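Local coordinates for packaging protein UL32 (Human herpesvirus 8 type M, PDB 6XF9), which probably helps bring newly made capsids to nuclear replication compartments, so controlling cleavage and packaging of the viral genome, and assembles as a zinc-binding pentameric ring, at residues Lys310-Leu315 against Glu353-Cys358; Ile363-His366 against Leu372-Leu375. All blocks are in the same frame, centred on the assembly; numbering follows the deposited sequence.

Contact 1. Residues Lys310-Leu315 against Glu353-Cys358; sequences KALQTL and ELIRGC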
# COMPACT_ATOMS: atom_id res chain seq x y z
N LYS D 310 -17.51 -18.54 41.33
CA LYS D 310 -17.86 -17.40 42.15
C LYS D 310 -16.66 -16.89 42.94
O LYS D 310 -16.56 -15.68 43.18
CB LYS D 310 -19.00 -17.77 43.09
CG LYS D 310 -19.91 -16.62 43.40
CD LYS D 310 -20.62 -16.80 44.74
CE LYS D 310 -20.74 -15.46 45.49
NZ LYS D 310 -21.77 -14.54 44.88
N ALA D 311 -15.74 -17.79 43.32
CA ALA D 311 -14.56 -17.39 44.08
C ALA D 311 -13.67 -16.45 43.28
O ALA D 311 -13.22 -15.42 43.79
CB ALA D 311 -13.75 -18.61 44.50
N LEU D 312 -13.44 -16.79 42.02
CA LEU D 312 -12.58 -15.97 41.19
C LEU D 312 -13.24 -14.65 40.86
O LEU D 312 -12.57 -13.61 40.85
CB LEU D 312 -12.22 -16.76 39.94
CG LEU D 312 -11.40 -17.98 40.37
CD1 LEU D 312 -11.25 -18.98 39.22
CD2 LEU D 312 -10.02 -17.56 40.94
N GLN D 313 -14.55 -14.65 40.60
CA GLN D 313 -15.24 -13.38 40.39
C GLN D 313 -15.20 -12.52 41.64
O GLN D 313 -15.25 -11.29 41.54
CB GLN D 313 -16.68 -13.54 39.90
CG GLN D 313 -17.32 -12.16 39.61
CD GLN D 313 -16.54 -11.30 38.58
OE1 GLN D 313 -16.33 -10.10 38.79
NE2 GLN D 313 -16.16 -11.92 37.43
N THR D 314 -15.22 -13.14 42.82
CA THR D 314 -15.09 -12.35 44.03
C THR D 314 -13.66 -11.85 44.20
O THR D 314 -13.45 -10.70 44.59
CB THR D 314 -15.53 -13.19 45.23
OG1 THR D 314 -16.95 -13.37 45.18
CG2 THR D 314 -15.14 -12.51 46.52
N LEU D 315 -12.67 -12.69 43.85
CA LEU D 315 -11.27 -12.27 43.83
C LEU D 315 -11.06 -11.12 42.85
O LEU D 315 -10.34 -10.15 43.15
CB LEU D 315 -10.38 -13.46 43.47
CG LEU D 315 -8.88 -13.23 43.30
CD1 LEU D 315 -8.24 -12.57 44.52
CD2 LEU D 315 -8.18 -14.53 42.94
N GLU D 353 -6.07 -23.08 48.67
CA GLU D 353 -4.61 -23.17 48.63
C GLU D 353 -4.07 -23.24 47.21
O GLU D 353 -2.97 -22.74 46.94
CB GLU D 353 -4.13 -24.35 49.47
CG GLU D 353 -2.62 -24.51 49.50
CD GLU D 353 -2.17 -25.52 50.53
OE1 GLU D 353 -3.06 -26.19 51.12
OE2 GLU D 353 -0.94 -25.67 50.73
N LEU D 354 -4.80 -23.86 46.28
CA LEU D 354 -4.35 -23.90 44.89
C LEU D 354 -4.32 -22.50 44.30
O LEU D 354 -3.32 -22.09 43.70
CB LEU D 354 -5.25 -24.83 44.07
CG LEU D 354 -4.78 -25.27 42.68
CD1 LEU D 354 -5.61 -26.48 42.27
CD2 LEU D 354 -4.91 -24.16 41.63
N ILE D 355 -5.43 -21.76 44.44
CA ILE D 355 -5.52 -20.40 43.91
C ILE D 355 -4.40 -19.53 44.49
O ILE D 355 -3.74 -18.78 43.77
CB ILE D 355 -6.91 -19.81 44.19
CG1 ILE D 355 -7.98 -20.56 43.36
CG2 ILE D 355 -6.96 -18.32 43.91
CD1 ILE D 355 -9.41 -20.11 43.65
N ARG D 356 -4.18 -19.63 45.80
CA ARG D 356 -3.16 -18.82 46.46
C ARG D 356 -1.75 -19.25 46.11
O ARG D 356 -0.81 -18.48 46.33
CB ARG D 356 -3.36 -18.86 47.97
CG ARG D 356 -4.69 -18.25 48.35
CD ARG D 356 -4.83 -18.18 49.84
NE ARG D 356 -3.74 -17.40 50.43
CZ ARG D 356 -3.44 -17.40 51.72
NH1 ARG D 356 -4.17 -18.13 52.56
NH2 ARG D 356 -2.43 -16.66 52.17
N GLY D 357 -1.57 -20.48 45.64
CA GLY D 357 -0.27 -20.93 45.18
C GLY D 357 0.07 -20.53 43.76
O GLY D 357 1.25 -20.55 43.39
N CYS D 358 -0.94 -20.20 42.95
CA CYS D 358 -0.69 -19.73 41.60
C CYS D 358 0.14 -18.46 41.64
O CYS D 358 0.05 -17.65 42.57
CB CYS D 358 -2.01 -19.47 40.87
SG CYS D 358 -2.94 -20.96 40.41

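Contact 2. Residues Ile363-His366 against Leu372-Leu375; sequences IHKH and LCAL. With ZN (zinc ion), chain P.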
# COMPACT_ATOMS: atom_id res chain seq x y z
N ILE D 363 -2.79 -15.67 37.71
CA ILE D 363 -4.05 -15.04 38.09
C ILE D 363 -4.27 -13.79 37.26
O ILE D 363 -5.40 -13.52 36.82
CB ILE D 363 -4.03 -14.75 39.61
CG1 ILE D 363 -4.06 -16.06 40.37
CG2 ILE D 363 -5.22 -13.90 40.02
CD1 ILE D 363 -3.57 -15.94 41.77
N HIS D 364 -3.22 -13.01 37.02
CA HIS D 364 -3.33 -11.86 36.11
C HIS D 364 -3.81 -12.31 34.74
O HIS D 364 -4.75 -11.73 34.18
CB HIS D 364 -1.98 -11.15 35.97
CG HIS D 364 -2.02 -9.96 35.06
ND1 HIS D 364 -0.96 -9.61 34.25
CD2 HIS D 364 -2.98 -9.03 34.84
CE1 HIS D 364 -1.28 -8.53 33.56
NE2 HIS D 364 -2.50 -8.15 33.90
N LYS D 365 -3.16 -13.33 34.18
CA LYS D 365 -3.53 -13.84 32.87
C LYS D 365 -4.97 -14.30 32.85
O LYS D 365 -5.70 -14.03 31.89
CB LYS D 365 -2.62 -14.99 32.49
CG LYS D 365 -3.12 -15.80 31.35
CD LYS D 365 -2.25 -17.02 31.17
CE LYS D 365 -2.96 -18.01 30.30
NZ LYS D 365 -2.03 -19.08 29.94
N HIS D 366 -5.40 -14.99 33.89
CA HIS D 366 -6.72 -15.61 33.85
C HIS D 366 -7.83 -14.60 34.04
O HIS D 366 -8.84 -14.65 33.33
CB HIS D 366 -6.83 -16.71 34.92
CG HIS D 366 -8.21 -17.27 35.06
ND1 HIS D 366 -8.71 -18.25 34.23
CD2 HIS D 366 -9.20 -16.97 35.93
CE1 HIS D 366 -9.96 -18.53 34.59
NE2 HIS D 366 -10.28 -17.75 35.61
N LEU D 372 -9.21 -16.75 26.09
CA LEU D 372 -9.84 -18.05 26.32
C LEU D 372 -10.26 -18.22 27.78
O LEU D 372 -11.24 -18.92 28.06
CB LEU D 372 -8.92 -19.20 25.91
CG LEU D 372 -9.53 -20.59 26.15
CD1 LEU D 372 -10.85 -20.65 25.42
CD2 LEU D 372 -8.62 -21.75 25.72
N CYS D 373 -9.49 -17.66 28.72
CA CYS D 373 -9.92 -17.67 30.12
C CYS D 373 -11.20 -16.87 30.31
O CYS D 373 -12.04 -17.21 31.15
CB CYS D 373 -8.80 -17.13 31.01
SG CYS D 373 -7.26 -18.13 30.92
N ALA D 374 -11.32 -15.74 29.60
CA ALA D 374 -12.51 -14.90 29.69
C ALA D 374 -13.74 -15.61 29.14
O ALA D 374 -14.85 -15.46 29.67
CB ALA D 374 -12.28 -13.59 28.95
N LEU D 375 -13.59 -16.31 28.01
CA LEU D 375 -14.71 -17.05 27.45
C LEU D 375 -15.16 -18.14 28.42
O LEU D 375 -16.35 -18.27 28.72
CB LEU D 375 -14.29 -17.65 26.11
CG LEU D 375 -15.34 -18.28 25.21
CD1 LEU D 375 -16.26 -17.22 24.71
CD2 LEU D 375 -14.67 -18.96 24.04
ZN ZN P . -7.71 -19.49 32.72

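Contact 1. Residues Lys310-Leu315 against Glu353-Cys358
Ile355 reaches across from helix 349-357 and sets its two branches against Leu312 and Leu315 of helix 308-321, a worked example of one beta-branched residue serving two positions on a neighbouring helix. Its CB is directed toward that helix but stays too distant to touch it. CG2, anti to the backbone N, ends 4.1 Å from CD2 of Leu315, where the two side chains run antiparallel alongside each other. Ile355 CG2 also borders Leu312 CD2 at 4.3 Å, so that methyl sits against both branches. The other branch starts beside the backbone N (chi1 of Ile355 -68°). CG1 of Ile355 comes 4.4 Å from Leu312 CD2, and a nearly straight chi2 of 176° carries CD1 on to 3.8 Å from the same methyl. Ile355 CD1 also lies 4.4 Å from Leu312 CG, with Ala311 CB next at 4.7 Å.

This is helix-to-helix packing beside a zinc site of three cysteines and one histidine, with the CA atoms of Leu312 and Ile355 8.8 Å apart. Leu312 also packs on His366, one of the zinc ligands, and on Leu367 of helix 360-369. No hydrogen bond crosses the interface; its three touching side chains are buried and apolar. From helix 297-304, Leu298 packs on Ile355 and Leu302 on Leu312.

Thr314 OG1 donates a hydrogen bond to Lys310 O, 3.1 Å away, meeting it from the opposite face of the carbonyl plane to Thr314 N, so this oxygen is gripped twice. The guanidinium of Arg356 bonds instead to the backbone oxygens of Leu337 and Pro340.

Contact 2. Residues Ile363-His366 against Leu372-Leu375
His366 and Cys373 meet through a shared zinc ion, which His366 holds by ND1 at 2.2 Å and Cys373 by SG at 2.3 Å. The angle between the two bonds at the metal is about 107°, close to tetrahedral. On the histidine side, CG lies anti to the backbone N (chi1 172°), which swings the ring off its helix toward the ion. The thiolate sulfur of Cys373 comes from a CB that points toward helix 360-369.

Cys296 and Cys299 supply the remaining two ligands, completing a CxxC-type site of three cysteines and one histidine. The zinc thus ties helices 360-369 and 371-379, separated by a very short link, to the start of helix 297-304, where Cys299 lies in the first turn and Cys296 just before it.

Sharing the metal also brings the side chains close. Cys373 CB lies 3.4 Å from His366 ND1 and equally near His366 O, oblique to the ring, while Cys373 SG makes an oblique sulfur-aromatic approach, 4.6 Å from the centroid of the His366 ring. The nearly extended Lys365 chain passes Cys373, its CE 4.3 Å from Cys373 SG.

Charged and polar pairing reaches past the two segments: Lys365 NZ forms a salt bridge with the C-terminal carboxylate of Ala467, and Asp370 OD1 accepts a bond from Cys373 N.

Overall arrangement
The two contacts follow one another in sequence, contact 1 first, and their centres lie 12 Å apart. Helix 349-357 leads directly into helix 360-369, so the packing pair and the metal-binding pair are consecutive in sequence and adjacent in space. They also touch: Leu312 CD1 lies 3.9 Å from His366 NE2, on the side of the imidazole that does not bind zinc, and Ile363 CD1 lies 3.5 Å from Ile355 O. Through Leu312, contact 1 supplies an apolar second-shell neighbour of the zinc ligand His366. Helix 297-304 borders both contacts. No other subunit of the pentamer touches either one.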